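Local coordinates for protein transcriptional regulator, MarR family (Silicibacter pomeroyi DSS-3, PDB 3CDH) that probably binds DNA through a winged helix-turn-helix domain and so regulates transcription, working as a dimer like other members of its family, at residues W46-C51 / D79-R84. Residues are numbered along the deposited sequence; the frame is centred on the assembly and turned at random.
Sequences WRVLAC and DQMDAR
In the winged helix-turn-helix domain of this MarR-family regulator, Met-81, present as selenomethionine, bridges from helix 71-84, the recognition helix by analogy with other MarR proteins, to helix 43-54, where Val-48 and Leu-49 receive it. The two helices stand well apart here, with 9.3 Å between the CA atoms of Val-48 and Met-81, and one long side chain spans the gap. Met-81 leaves its helix extended through chi2 (175°) and then turns about the CG-SE bond (chi3 78°), which brings the methyl CE against both Val-48 and Leu-49. Val-48 meets it end-on: its CG1 lies 3.7 Å from CE of Met-81, and SE of Met-81 is 3.8 Å from CB of Val-48. Leu-49 comes in at a slant, and CD2 of Leu-49 lies 3.6 Å from CE of Met-81. All three side chains are buried, and the contact between the segments is purely apolar. Farther out, Arg-84 forms a salt bridge with Glu-45 of helix 43-54, and Gln-80 hydrogen-bonds Arg-42, just ahead of that helix. Around the contact, Leu-49 also packs on Ala-111 and Leu-114 of helix 105-130, and Val-48 on Leu-63 of helix 60-67, the helix preceding 71-84.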
loop_
_atom_site.group_PDB
_atom_site.type_symbol
_atom_site.label_atom_id
_atom_site.label_comp_id
_atom_site.label_asym_id
_atom_site.label_seq_id
_atom_site.Cartn_x
_atom_site.Cartn_y
_atom_site.Cartn_z
ATOM N N TRP B 46 3.976 -12.618 8.056
ATOM C CA TRP B 46 5.344 -12.437 7.602
ATOM C C TRP B 46 5.934 -11.116 8.100
ATOM O O TRP B 46 7.119 -11.050 8.473
ATOM C CB TRP B 46 5.422 -12.600 6.087
ATOM C CG TRP B 46 6.228 -11.594 5.398
ATOM C CD1 TRP B 46 5.753 -10.558 4.656
ATOM C CD2 TRP B 46 7.654 -11.499 5.355
ATOM N NE1 TRP B 46 6.788 -9.826 4.140
ATOM C CE2 TRP B 46 7.970 -10.376 4.550
ATOM C CE3 TRP B 46 8.694 -12.249 5.905
ATOM C CZ2 TRP B 46 9.282 -9.971 4.295
ATOM C CZ3 TRP B 46 10.013 -11.846 5.654
ATOM C CH2 TRP B 46 10.292 -10.712 4.861
ATOM N N ARG B 47 5.115 -10.072 8.127
ATOM C CA ARG B 47 5.612 -8.780 8.547
ATOM C C ARG B 47 6.025 -8.836 10.002
ATOM O O ARG B 47 7.079 -8.294 10.370
ATOM C CB ARG B 47 4.586 -7.691 8.313
ATOM C CG ARG B 47 4.379 -7.441 6.851
ATOM C CD ARG B 47 3.329 -6.407 6.595
ATOM N NE ARG B 47 3.289 -6.041 5.180
ATOM C CZ ARG B 47 2.408 -5.184 4.654
ATOM N NH1 ARG B 47 1.482 -4.595 5.431
ATOM N NH2 ARG B 47 2.451 -4.918 3.351
ATOM N N VAL B 48 5.224 -9.505 10.833
ATOM C CA VAL B 48 5.609 -9.657 12.224
ATOM C C VAL B 48 6.967 -10.350 12.296
ATOM O O VAL B 48 7.864 -9.881 13.025
ATOM C CB VAL B 48 4.600 -10.430 13.035
ATOM C CG1 VAL B 48 5.271 -11.015 14.293
ATOM C CG2 VAL B 48 3.457 -9.525 13.393
ATOM N N LEU B 49 7.127 -11.437 11.531
ATOM C CA LEU B 49 8.412 -12.130 11.471
ATOM C C LEU B 49 9.522 -11.233 10.958
ATOM O O LEU B 49 10.624 -11.198 11.532
ATOM C CB LEU B 49 8.329 -13.391 10.624
ATOM C CG LEU B 49 7.400 -14.483 11.144
ATOM C CD1 LEU B 49 7.331 -15.540 10.087
ATOM C CD2 LEU B 49 7.870 -15.084 12.467
ATOM N N ALA B 50 9.244 -10.492 9.892
ATOM C CA ALA B 50 10.240 -9.560 9.383
ATOM C C ALA B 50 10.663 -8.542 10.468
ATOM O O ALA B 50 11.869 -8.271 10.644
ATOM C CB ALA B 50 9.749 -8.894 8.131
ATOM N N CYS B 51 9.700 -8.018 11.229
ATOM C CA CYS B 51 10.052 -7.057 12.291
ATOM C C CYS B 51 10.819 -7.647 13.435
ATOM O O CYS B 51 11.536 -6.926 14.105
ATOM C CB CYS B 51 8.830 -6.414 12.913
ATOM S SG CYS B 51 7.916 -5.482 11.782
ATOM N N ASP B 79 -1.696 -13.026 18.581
ATOM C CA ASP B 79 -2.207 -14.141 19.383
ATOM C C ASP B 79 -2.193 -15.465 18.639
ATOM O O ASP B 79 -1.927 -16.526 19.233
ATOM C CB ASP B 79 -3.631 -13.912 19.826
ATOM C CG ASP B 79 -3.758 -12.805 20.833
ATOM O OD1 ASP B 79 -2.766 -12.448 21.515
ATOM O OD2 ASP B 79 -4.884 -12.278 20.920
ATOM N N GLN B 80 -2.506 -15.415 17.353
ATOM C CA GLN B 80 -2.580 -16.646 16.566
ATOM C C GLN B 80 -1.196 -17.252 16.410
ATOM O O GLN B 80 -1.039 -18.464 16.523
ATOM C CB GLN B 80 -3.197 -16.391 15.199
ATOM C CG GLN B 80 -4.630 -16.043 15.279
ATOM C CD GLN B 80 -5.194 -15.677 13.926
ATOM O OE1 GLN B 80 -4.557 -14.957 13.135
ATOM N NE2 GLN B 80 -6.392 -16.195 13.632
HETATM N N MSE B 81 -0.210 -16.396 16.161
HETATM C CA MSE B 81 1.154 -16.823 16.060
HETATM C C MSE B 81 1.662 -17.376 17.389
HETATM O O MSE B 81 2.423 -18.340 17.438
HETATM C CB MSE B 81 2.011 -15.665 15.581
HETATM C CG MSE B 81 1.663 -15.241 14.195
HETATM SE SE MSE B 81 2.673 -13.654 13.638
HETATM C CE MSE B 81 4.378 -14.458 13.222
ATOM N N ASP B 82 1.251 -16.748 18.477
ATOM C CA ASP B 82 1.530 -17.231 19.812
ATOM C C ASP B 82 0.982 -18.645 19.932
ATOM O O ASP B 82 1.736 -19.535 20.269
ATOM C CB ASP B 82 0.889 -16.293 20.830
ATOM C CG ASP B 82 1.405 -16.497 22.255
ATOM O OD1 ASP B 82 1.684 -17.644 22.643
ATOM O OD2 ASP B 82 1.499 -15.483 23.011
ATOM N N ALA B 83 -0.293 -18.875 19.622
ATOM C CA ALA B 83 -0.888 -20.211 19.784
ATOM C C ALA B 83 -0.174 -21.292 18.968
ATOM O O ALA B 83 -0.227 -22.505 19.277
ATOM C CB ALA B 83 -2.327 -20.188 19.386
ATOM N N ARG B 84 0.471 -20.843 17.906
ATOM C CA ARG B 84 1.062 -21.747 16.962
ATOM C C ARG B 84 2.484 -22.017 17.409
ATOM O O ARG B 84 3.116 -22.938 16.893
ATOM C CB ARG B 84 1.063 -21.113 15.579
ATOM C CG ARG B 84 1.421 -22.035 14.460
ATOM C CD ARG B 84 0.529 -21.708 13.320
ATOM N NE ARG B 84 1.070 -20.637 12.518
ATOM C CZ ARG B 84 0.478 -19.481 12.278
ATOM N NH1 ARG B 84 -0.727 -19.167 12.767
ATOM N NH2 ARG B 84 1.137 -18.614 11.528
#